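Local coordinates for salt-tolerant glutaminase (Micrococcus luteus, PDB 3AGD), which probably hydrolyses the side-chain amide of L-glutamine, giving L-glutamate and ammonium, as a salt-tolerant member of the glutaminase family, at residues Leu211-Gly214 against Gly215-Pro218; Cys295-Leu298 against Ser299-Arg303; Ile417-Val420 against Gly421-Leu424; Ile425-Gly428 against Val429-Gln433. All coordinates share one frame; numbering follows the deposited sequence.

Interaction 1. Residues Leu211-Gly214 against Gly215-Pro218; sequences LATG and GIHP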
loop_
_atom_site.group_PDB
_atom_site.type_symbol
_atom_site.label_atom_id
_atom_site.label_comp_id
_atom_site.label_asym_id
_atom_site.label_seq_id
_atom_site.Cartn_x
_atom_site.Cartn_y
_atom_site.Cartn_z
ATOM N N LEU A 211 -8.484 5.286 -9.851
ATOM C CA LEU A 211 -7.937 5.652 -8.553
ATOM C C LEU A 211 -6.723 4.772 -8.256
ATOM O O LEU A 211 -5.709 5.248 -7.766
ATOM C CB LEU A 211 -8.991 5.459 -7.452
ATOM C CG LEU A 211 -10.238 6.350 -7.452
ATOM C CD1 LEU A 211 -11.205 5.879 -6.360
ATOM C CD2 LEU A 211 -9.836 7.805 -7.220
ATOM N N ALA A 212 -6.835 3.487 -8.575
ATOM C CA ALA A 212 -5.770 2.524 -8.328
ATOM C C ALA A 212 -4.470 2.821 -9.067
ATOM O O ALA A 212 -3.389 2.528 -8.559
ATOM C CB ALA A 212 -6.256 1.122 -8.683
ATOM N N THR A 213 -4.572 3.390 -10.267
ATOM C CA THR A 213 -3.386 3.703 -11.065
ATOM C C THR A 213 -2.792 5.051 -10.688
ATOM O O THR A 213 -1.800 5.483 -11.273
ATOM C CB THR A 213 -3.714 3.745 -12.568
ATOM O OG1 THR A 213 -4.690 4.765 -12.810
ATOM C CG2 THR A 213 -4.259 2.398 -13.043
ATOM N N GLY A 214 -3.398 5.715 -9.711
ATOM C CA GLY A 214 -2.907 7.016 -9.301
ATOM C C GLY A 214 -3.521 8.141 -10.123
ATOM O O GLY A 214 -2.969 9.240 -10.184
ATOM N N GLY A 215 -4.654 7.870 -10.767
ATOM C CA GLY A 215 -5.312 8.900 -11.553
ATOM C C GLY A 215 -5.270 8.745 -13.067
ATOM O O GLY A 215 -5.698 9.644 -13.789
ATOM N N ILE A 216 -4.774 7.612 -13.555
ATOM C CA ILE A 216 -4.686 7.374 -14.994
ATOM C C ILE A 216 -5.784 6.429 -15.489
ATOM O O ILE A 216 -6.002 5.360 -14.915
ATOM C CB ILE A 216 -3.307 6.777 -15.362
ATOM C CG1 ILE A 216 -2.201 7.762 -14.972
ATOM C CG2 ILE A 216 -3.238 6.475 -16.858
ATOM C CD1 ILE A 216 -0.800 7.177 -15.052
ATOM N N HIS A 217 -6.487 6.819 -16.550
ATOM C CA HIS A 217 -7.538 5.955 -17.068
ATOM C C HIS A 217 -6.886 4.745 -17.717
ATOM O O HIS A 217 -6.077 4.874 -18.629
ATOM C CB HIS A 217 -8.418 6.687 -18.081
ATOM C CG HIS A 217 -9.766 6.059 -18.247
ATOM N ND1 HIS A 217 -9.946 4.832 -18.848
ATOM C CD2 HIS A 217 -10.986 6.439 -17.796
ATOM C CE1 HIS A 217 -11.215 4.480 -18.756
ATOM N NE2 HIS A 217 -11.868 5.438 -18.121
ATOM N N PRO A 218 -7.235 3.544 -17.247
ATOM C CA PRO A 218 -6.678 2.296 -17.769
ATOM C C PRO A 218 -6.945 1.996 -19.242
ATOM O O PRO A 218 -6.198 1.246 -19.862
ATOM C CB PRO A 218 -7.279 1.242 -16.838
ATOM C CG PRO A 218 -8.611 1.815 -16.505
ATOM C CD PRO A 218 -8.289 3.275 -16.252
#
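Thr213 OG1 donates a hydrogen bond to Ile216 O at 2.6 Å, bonding across the turn in which helix 201-212 ends. The hydroxyl meets this carbonyl in its plane and on a lone pair, with a C=O...donor angle of 120°. Two carbonyls of the last helical turn also approach it, Ala209 O and Cys210 O; with one proton to offer, the hydroxyl probably divides it among these acceptors, the bond to Cys210 O being weak. With chi1 at 61°, OG1 is wedged between the backbone N and the carbonyl carbon of Thr213, which turns it inward across the loop. Ile216 CB lies 3.5 Å from Thr213 OG1, so the branch point of that side chain packs beside the polar atom. The turn is a worked case of the Schellman motif: Gly214 takes a positive phi of 88°, and its N bonds back to Leu211 O at 3.1 Å. Gly215 follows with positive phi too, so two successive glycines carry the reversal. Gly214 O is held by Arg223 NH1, the backbone of Gly215 bonds to Met224 and Leu225, and the ring of His217 meets that of Trp369 of the second subunit. Leu211 packs on Val233, Val234 and Met237 of helix 227-240, while the backbone of Ala212 bonds to Gly271, between strands 264-269 and 273-278.

Interaction 2. Residues Cys295-Leu298 against Ser299-Arg303; sequences CRRL and SEDFR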
loop_
_atom_site.group_PDB
_atom_site.type_symbol
_atom_site.label_atom_id
_atom_site.label_comp_id
_atom_site.label_asym_id
_atom_site.label_seq_id
_atom_site.Cartn_x
_atom_site.Cartn_y
_atom_site.Cartn_z
ATOM N N CYS A 295 -15.288 -9.520 -2.108
ATOM C CA CYS A 295 -14.033 -8.795 -1.924
ATOM C C CYS A 295 -13.088 -9.574 -1.000
ATOM O O CYS A 295 -11.872 -9.588 -1.215
ATOM C CB CYS A 295 -14.299 -7.396 -1.358
ATOM S SG CYS A 295 -15.045 -6.246 -2.555
ATOM N N ARG A 296 -13.645 -10.226 0.020
ATOM C CA ARG A 296 -12.838 -11.021 0.943
ATOM C C ARG A 296 -12.220 -12.194 0.183
ATOM O O ARG A 296 -11.055 -12.529 0.387
ATOM C CB ARG A 296 -13.695 -11.550 2.101
ATOM C CG ARG A 296 -14.218 -10.470 3.051
ATOM C CD ARG A 296 -15.017 -11.094 4.187
ATOM N NE ARG A 296 -15.707 -10.110 5.021
ATOM C CZ ARG A 296 -15.120 -9.333 5.930
ATOM N NH1 ARG A 296 -13.813 -9.407 6.144
ATOM N NH2 ARG A 296 -15.854 -8.487 6.639
ATOM N N ARG A 297 -13.002 -12.810 -0.702
ATOM C CA ARG A 297 -12.510 -13.935 -1.492
ATOM C C ARG A 297 -11.467 -13.493 -2.523
ATOM O O ARG A 297 -10.499 -14.209 -2.771
ATOM C CB ARG A 297 -13.673 -14.649 -2.194
ATOM C CG ARG A 297 -14.447 -15.614 -1.300
ATOM C CD ARG A 297 -13.597 -16.837 -0.939
ATOM N NE ARG A 297 -13.377 -17.738 -2.074
ATOM C CZ ARG A 297 -14.249 -18.655 -2.487
ATOM N NH1 ARG A 297 -15.409 -18.805 -1.861
ATOM N NH2 ARG A 297 -13.965 -19.424 -3.533
ATOM N N LEU A 298 -11.661 -12.324 -3.129
ATOM C CA LEU A 298 -10.698 -11.833 -4.111
ATOM C C LEU A 298 -9.353 -11.615 -3.427
ATOM O O LEU A 298 -8.304 -11.959 -3.968
ATOM C CB LEU A 298 -11.177 -10.520 -4.731
ATOM C CG LEU A 298 -12.329 -10.589 -5.735
ATOM C CD1 LEU A 298 -12.718 -9.183 -6.163
ATOM C CD2 LEU A 298 -11.906 -11.409 -6.940
ATOM N N SER A 299 -9.397 -11.041 -2.229
ATOM C CA SER A 299 -8.190 -10.780 -1.456
ATOM C C SER A 299 -7.479 -12.081 -1.079
ATOM O O SER A 299 -6.258 -12.197 -1.226
ATOM C CB SER A 299 -8.537 -9.996 -0.186
ATOM O OG SER A 299 -7.452 -10.007 0.730
ATOM N N GLU A 300 -8.242 -13.061 -0.599
ATOM C CA GLU A 300 -7.657 -14.335 -0.199
ATOM C C GLU A 300 -7.216 -15.243 -1.346
ATOM O O GLU A 300 -6.113 -15.788 -1.313
ATOM C CB GLU A 300 -8.618 -15.115 0.699
ATOM C CG GLU A 300 -8.060 -16.471 1.108
ATOM C CD GLU A 300 -8.952 -17.212 2.080
ATOM O OE1 GLU A 300 -10.152 -17.390 1.774
ATOM O OE2 GLU A 300 -8.446 -17.622 3.150
ATOM N N ASP A 301 -8.072 -15.415 -2.350
ATOM C CA ASP A 301 -7.751 -16.285 -3.476
ATOM C C ASP A 301 -6.595 -15.790 -4.333
ATOM O O ASP A 301 -5.791 -16.582 -4.818
ATOM C CB ASP A 301 -8.980 -16.481 -4.366
ATOM C CG ASP A 301 -10.088 -17.226 -3.663
ATOM O OD1 ASP A 301 -9.776 -17.959 -2.702
ATOM O OD2 ASP A 301 -11.262 -17.095 -4.078
ATOM N N PHE A 302 -6.518 -14.482 -4.527
ATOM C CA PHE A 302 -5.462 -13.900 -5.338
ATOM C C PHE A 302 -4.347 -13.316 -4.477
ATOM O O PHE A 302 -3.377 -12.759 -4.997
ATOM C CB PHE A 302 -6.055 -12.813 -6.241
ATOM C CG PHE A 302 -6.916 -13.349 -7.355
ATOM C CD1 PHE A 302 -8.035 -12.641 -7.789
ATOM C CD2 PHE A 302 -6.583 -14.536 -8.004
ATOM C CE1 PHE A 302 -8.811 -13.106 -8.856
ATOM C CE2 PHE A 302 -7.353 -15.011 -9.076
ATOM C CZ PHE A 302 -8.466 -14.294 -9.501
ATOM N N ARG A 303 -4.483 -13.462 -3.163
ATOM C CA ARG A 303 -3.509 -12.928 -2.215
ATOM C C ARG A 303 -3.205 -11.465 -2.523
ATOM O O ARG A 303 -2.049 -11.066 -2.681
ATOM C CB ARG A 303 -2.227 -13.761 -2.236
ATOM C CG ARG A 303 -2.450 -15.199 -1.801
ATOM C CD ARG A 303 -2.888 -15.277 -0.344
ATOM N NE ARG A 303 -3.439 -16.588 -0.008
ATOM C CZ ARG A 303 -3.573 -17.048 1.233
ATOM N NH1 ARG A 303 -4.089 -18.253 1.446
ATOM N NH2 ARG A 303 -3.178 -16.311 2.261
HETATM O O HOH W 1 -11.723 -19.973 -5.750
#
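Arg297 and Asp301, one helical turn apart, form a salt bridge in which Arg297 NE donates to Asp301 OD2 at 3.0 Å. The oxygen is met on its syn side and lies near the guanidinium plane, yet the two flat groups stand almost upright to each other, their planes 79° apart. Bends at chi2 (-69°) and chi3 (-71°) curl the arginine so that NE, not the terminal nitrogens, faces the acid. The terminal nitrogens have further partners: NH1 pairs with Glu15 OE2, and NH2 donates to a water at 3.2 Å, which in turn reaches Asp301 OD2 by a weak bond. Tyr8 OH also bonds to OD2, so several groups fix this carboxylate. Beneath the pair the backbone bond from Asp301 N to Arg297 O is short, at 2.7 Å. One residue further on, Phe302 N reaches Leu298 O at 3.1 Å. The side chains of Leu298 and Phe302 lie alongside each other, with Leu298 CD2 4.0 Å from Phe302 CE1. Leu298 also packs on Ile41 and Leu43 of strand 40-44, and Phe302 meets Phe337 of the second subunit. Arg303, with positive phi, closes the helix in a Schellman motif. The last helix of the glutaminase domain, laid beside helix 4-16 on the antiparallel sheet, is characteristic of the serine beta-lactamase-like fold.

Interaction 3. Residues Ile417-Val420 against Gly421-Leu424; sequences IDDV and GRRL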
loop_
_atom_site.group_PDB
_atom_site.type_symbol
_atom_site.label_atom_id
_atom_site.label_comp_id
_atom_site.label_asym_id
_atom_site.label_seq_id
_atom_site.Cartn_x
_atom_site.Cartn_y
_atom_site.Cartn_z
ATOM N N ILE A 417 8.350 7.899 -15.900
ATOM C CA ILE A 417 9.124 8.197 -14.709
ATOM C C ILE A 417 8.547 9.441 -14.048
ATOM O O ILE A 417 8.146 10.378 -14.738
ATOM C CB ILE A 417 10.599 8.444 -15.094
ATOM C CG1 ILE A 417 11.436 8.736 -13.849
ATOM C CG2 ILE A 417 10.686 9.602 -16.078
ATOM C CD1 ILE A 417 12.923 8.794 -14.126
ATOM N N ASP A 418 8.490 9.451 -12.719
ATOM C CA ASP A 418 7.953 10.613 -12.027
ATOM C C ASP A 418 9.095 11.594 -11.802
ATOM O O ASP A 418 10.249 11.288 -12.100
ATOM C CB ASP A 418 7.270 10.200 -10.711
ATOM C CG ASP A 418 8.252 9.857 -9.606
ATOM O OD1 ASP A 418 9.392 9.446 -9.907
ATOM O OD2 ASP A 418 7.862 9.986 -8.422
ATOM N N ASP A 419 8.780 12.782 -11.301
ATOM C CA ASP A 419 9.812 13.786 -11.088
ATOM C C ASP A 419 10.918 13.369 -10.135
ATOM O O ASP A 419 12.066 13.770 -10.315
ATOM C CB ASP A 419 9.189 15.102 -10.625
ATOM C CG ASP A 419 8.405 15.786 -11.729
ATOM O OD1 ASP A 419 8.594 15.410 -12.907
ATOM O OD2 ASP A 419 7.612 16.703 -11.424
ATOM N N VAL A 420 10.587 12.572 -9.126
ATOM C CA VAL A 420 11.598 12.127 -8.175
ATOM C C VAL A 420 12.628 11.233 -8.856
ATOM O O VAL A 420 13.828 11.453 -8.722
ATOM C CB VAL A 420 10.969 11.355 -6.996
ATOM C CG1 VAL A 420 12.068 10.710 -6.137
ATOM C CG2 VAL A 420 10.141 12.307 -6.149
ATOM N N GLY A 421 12.160 10.225 -9.584
ATOM C CA GLY A 421 13.081 9.335 -10.268
ATOM C C GLY A 421 13.877 10.119 -11.292
ATOM O O GLY A 421 15.048 9.852 -11.540
ATOM N N ARG A 422 13.210 11.105 -11.875
ATOM C CA ARG A 422 13.778 11.979 -12.885
ATOM C C ARG A 422 14.905 12.839 -12.289
ATOM O O ARG A 422 15.926 13.070 -12.931
ATOM C CB ARG A 422 12.645 12.843 -13.447
ATOM C CG ARG A 422 12.999 13.738 -14.594
ATOM C CD ARG A 422 11.748 14.435 -15.131
ATOM N NE ARG A 422 10.954 13.588 -16.021
ATOM C CZ ARG A 422 9.714 13.178 -15.769
ATOM N NH1 ARG A 422 9.105 13.522 -14.642
ATOM N NH2 ARG A 422 9.069 12.434 -16.661
ATOM N N ARG A 423 14.722 13.294 -11.054
ATOM C CA ARG A 423 15.726 14.109 -10.377
ATOM C C ARG A 423 16.891 13.250 -9.878
ATOM O O ARG A 423 18.053 13.654 -9.954
ATOM C CB ARG A 423 15.093 14.840 -9.193
ATOM C CG ARG A 423 16.091 15.514 -8.263
ATOM C CD ARG A 423 15.420 15.952 -6.973
ATOM N NE ARG A 423 14.801 14.825 -6.280
ATOM C CZ ARG A 423 14.172 14.916 -5.112
ATOM N NH1 ARG A 423 14.076 16.085 -4.495
ATOM N NH2 ARG A 423 13.635 13.835 -4.563
ATOM N N LEU A 424 16.579 12.068 -9.357
ATOM C CA LEU A 424 17.607 11.168 -8.851
ATOM C C LEU A 424 18.525 10.668 -9.965
ATOM O O LEU A 424 19.743 10.668 -9.814
ATOM C CB LEU A 424 16.965 9.976 -8.130
ATOM C CG LEU A 424 16.285 10.301 -6.795
ATOM C CD1 LEU A 424 15.558 9.073 -6.256
ATOM C CD2 LEU A 424 17.337 10.773 -5.801
#
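Among the polar contacts, Asp418 OD1 caps the start of helix 419-434 by accepting from Gly421 N at 2.9 Å. The N-H...O angle is nearly straight, 168°, although the donor comes from above the carboxylate plane. A chi1 of 76° tucks the Asp418 carboxylate between its own N and carbonyl carbon, which curls it back over the first turn. The ordinary helical bonds begin here, Asp418 O taking Arg422 N at 3.0 Å; Arg423 N is shared, bonding to Asp419 O at 2.8 Å and more weakly to Val420 O. As for charges, Asp419 OD1 approaches the guanidinium edge of Arg422 in a salt bridge, 2.6 Å from NH1. The hydrogen bond within it is weak because the N-H points well aside, at 120°. NH2 of the same arginine donates to Ile447 O. In the packing, the methyl Ile417 CG2 lies over one face of the Arg422 guanidinium, 3.3 Å from NH2, while the other branch of Ile417 puts CD1 3.3 Å from Gly421 C. The apolar pair is Val420 CG1 and Leu424 CD1, 3.9 Å apart, and Val420 packs on Arg303 of the second subunit. Arg423 NH2 bonds to Asp301 O of that subunit. An acid at the N-cap and another in the first turn, near the amino end of the helix, would be expected to favour their charged forms and to interact well with the helix dipole.

Interaction 4. Residues Ile425-Gly428 against Val429-Gln433; sequences IAEG and VRRLQ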
loop_
_atom_site.group_PDB
_atom_site.type_symbol
_atom_site.label_atom_id
_atom_site.label_comp_id
_atom_site.label_asym_id
_atom_site.label_seq_id
_atom_site.Cartn_x
_atom_site.Cartn_y
_atom_site.Cartn_z
ATOM N N ILE A 425 17.943 10.247 -11.084
ATOM C CA ILE A 425 18.737 9.744 -12.202
ATOM C C ILE A 425 19.597 10.841 -12.839
ATOM O O ILE A 425 20.733 10.589 -13.248
ATOM C CB ILE A 425 17.833 9.117 -13.274
ATOM C CG1 ILE A 425 17.157 7.869 -12.702
ATOM C CG2 ILE A 425 18.650 8.765 -14.516
ATOM C CD1 ILE A 425 16.236 7.153 -13.679
ATOM N N ALA A 426 19.060 12.055 -12.920
ATOM C CA ALA A 426 19.795 13.173 -13.503
ATOM C C ALA A 426 21.041 13.453 -12.663
ATOM O O ALA A 426 22.114 13.738 -13.197
ATOM C CB ALA A 426 18.902 14.419 -13.565
ATOM N N GLU A 427 20.884 13.369 -11.347
ATOM C CA GLU A 427 21.983 13.593 -10.412
ATOM C C GLU A 427 23.019 12.480 -10.548
ATOM O O GLU A 427 24.224 12.734 -10.546
ATOM C CB GLU A 427 21.449 13.628 -8.979
ATOM C CG GLU A 427 22.517 13.741 -7.894
ATOM C CD GLU A 427 23.320 15.028 -7.984
ATOM O OE1 GLU A 427 22.711 16.101 -8.167
ATOM O OE2 GLU A 427 24.559 14.971 -7.856
ATOM N N GLY A 428 22.545 11.242 -10.655
ATOM C CA GLY A 428 23.452 10.117 -10.801
ATOM C C GLY A 428 24.278 10.252 -12.069
ATOM O O GLY A 428 25.460 9.918 -12.084
ATOM N N VAL A 429 23.648 10.741 -13.135
ATOM C CA VAL A 429 24.320 10.935 -14.412
ATOM C C VAL A 429 25.384 12.029 -14.307
ATOM O O VAL A 429 26.490 11.876 -14.826
ATOM C CB VAL A 429 23.305 11.302 -15.515
ATOM C CG1 VAL A 429 24.027 11.813 -16.758
ATOM C CG2 VAL A 429 22.468 10.080 -15.860
ATOM N N ARG A 430 25.052 13.124 -13.633
ATOM C CA ARG A 430 25.995 14.225 -13.462
ATOM C C ARG A 430 27.243 13.747 -12.740
ATOM O O ARG A 430 28.357 14.110 -13.106
ATOM C CB ARG A 430 25.351 15.370 -12.671
ATOM C CG ARG A 430 24.369 16.201 -13.488
ATOM C CD ARG A 430 23.634 17.246 -12.648
ATOM N NE ARG A 430 22.826 16.620 -11.603
ATOM C CZ ARG A 430 21.729 17.152 -11.078
ATOM N NH1 ARG A 430 21.295 18.331 -11.497
ATOM N NH2 ARG A 430 21.063 16.501 -10.134
ATOM N N ARG A 431 27.047 12.925 -11.714
ATOM C CA ARG A 431 28.152 12.397 -10.930
ATOM C C ARG A 431 29.012 11.439 -11.745
ATOM O O ARG A 431 30.238 11.450 -11.628
ATOM C CB ARG A 431 27.613 11.716 -9.669
ATOM C CG ARG A 431 26.888 12.699 -8.756
ATOM C CD ARG A 431 26.409 12.092 -7.450
ATOM N NE ARG A 431 25.872 13.144 -6.590
ATOM C CZ ARG A 431 25.705 13.038 -5.276
ATOM N NH1 ARG A 431 26.028 11.914 -4.650
ATOM N NH2 ARG A 431 25.240 14.072 -4.585
ATOM N N LEU A 432 28.375 10.612 -12.568
ATOM C CA LEU A 432 29.112 9.682 -13.416
ATOM C C LEU A 432 30.033 10.516 -14.295
ATOM O O LEU A 432 31.216 10.202 -14.455
ATOM C CB LEU A 432 28.160 8.887 -14.312
ATOM C CG LEU A 432 27.910 7.419 -13.975
ATOM C CD1 LEU A 432 26.993 6.808 -15.024
ATOM C CD2 LEU A 432 29.232 6.676 -13.923
ATOM N N GLN A 433 29.471 11.583 -14.860
ATOM C CA GLN A 433 30.216 12.482 -15.725
ATOM C C GLN A 433 31.352 13.144 -14.959
ATOM O O GLN A 433 32.439 13.335 -15.500
ATOM C CB GLN A 433 29.280 13.543 -16.309
ATOM C CG GLN A 433 28.201 12.958 -17.196
ATOM C CD GLN A 433 27.250 14.010 -17.734
ATOM O OE1 GLN A 433 26.655 14.774 -16.972
ATOM N NE2 GLN A 433 27.097 14.048 -19.055
#
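Helix 419-434, the crossover of a beta-alpha-beta unit in the STAS region, carries a salt-bridge network in which Glu427 serves both Arg430 and Arg431. Each carboxylate oxygen takes one partner: Glu427 OE1 lies 2.6 Å from Arg430 NH2, and Glu427 OE2 accepts from Arg431 NE, also at 2.6 Å. The bend at chi2 of Glu427, 62°, sets the carboxylate between the two arginines. Their approaches differ. The Arg430 side chain crosses that of Glu427 at about a right angle, whereas Arg431 runs out extended and offers NE to the anti side of OE2, with the guanidinium turned 85° from the carboxylate. Arg431 CG also lies over the backbone, 3.2 Å from Glu427 O. NH2 of Arg431 forms a salt bridge with Asp7 of the second subunit, and NH1 bonds to Arg2 O there, so Glu427 is placed to steady an arginine that bridges the two subunits. On another side of the helix, Ile425 CG2 and Val429 CG2 meet at 4.3 Å. Both residues pack on Leu409 of strand 406-417, and Val429 and Leu432 reach Val439 of strand 438-442.

Interaction 1 is the buried one, close to the centre of the chain; the other three are partly buried and pair charged residues on one side with apolar packing on another. Interactions 1 and 2 belong to the glutaminase region and both include a Schellman helix end, whereas interaction 3 starts a helix and interaction 4 continues it. These last two touch through Ile417 CD1 and Ile425 CD1, 3.7 Å apart. All four reach the second subunit. Within one chain interactions 2 and 3 are about 24 Å apart at their nearest atoms, but between subunits they meet, through an arginine on a backbone carbonyl of the partner's helix 289-301.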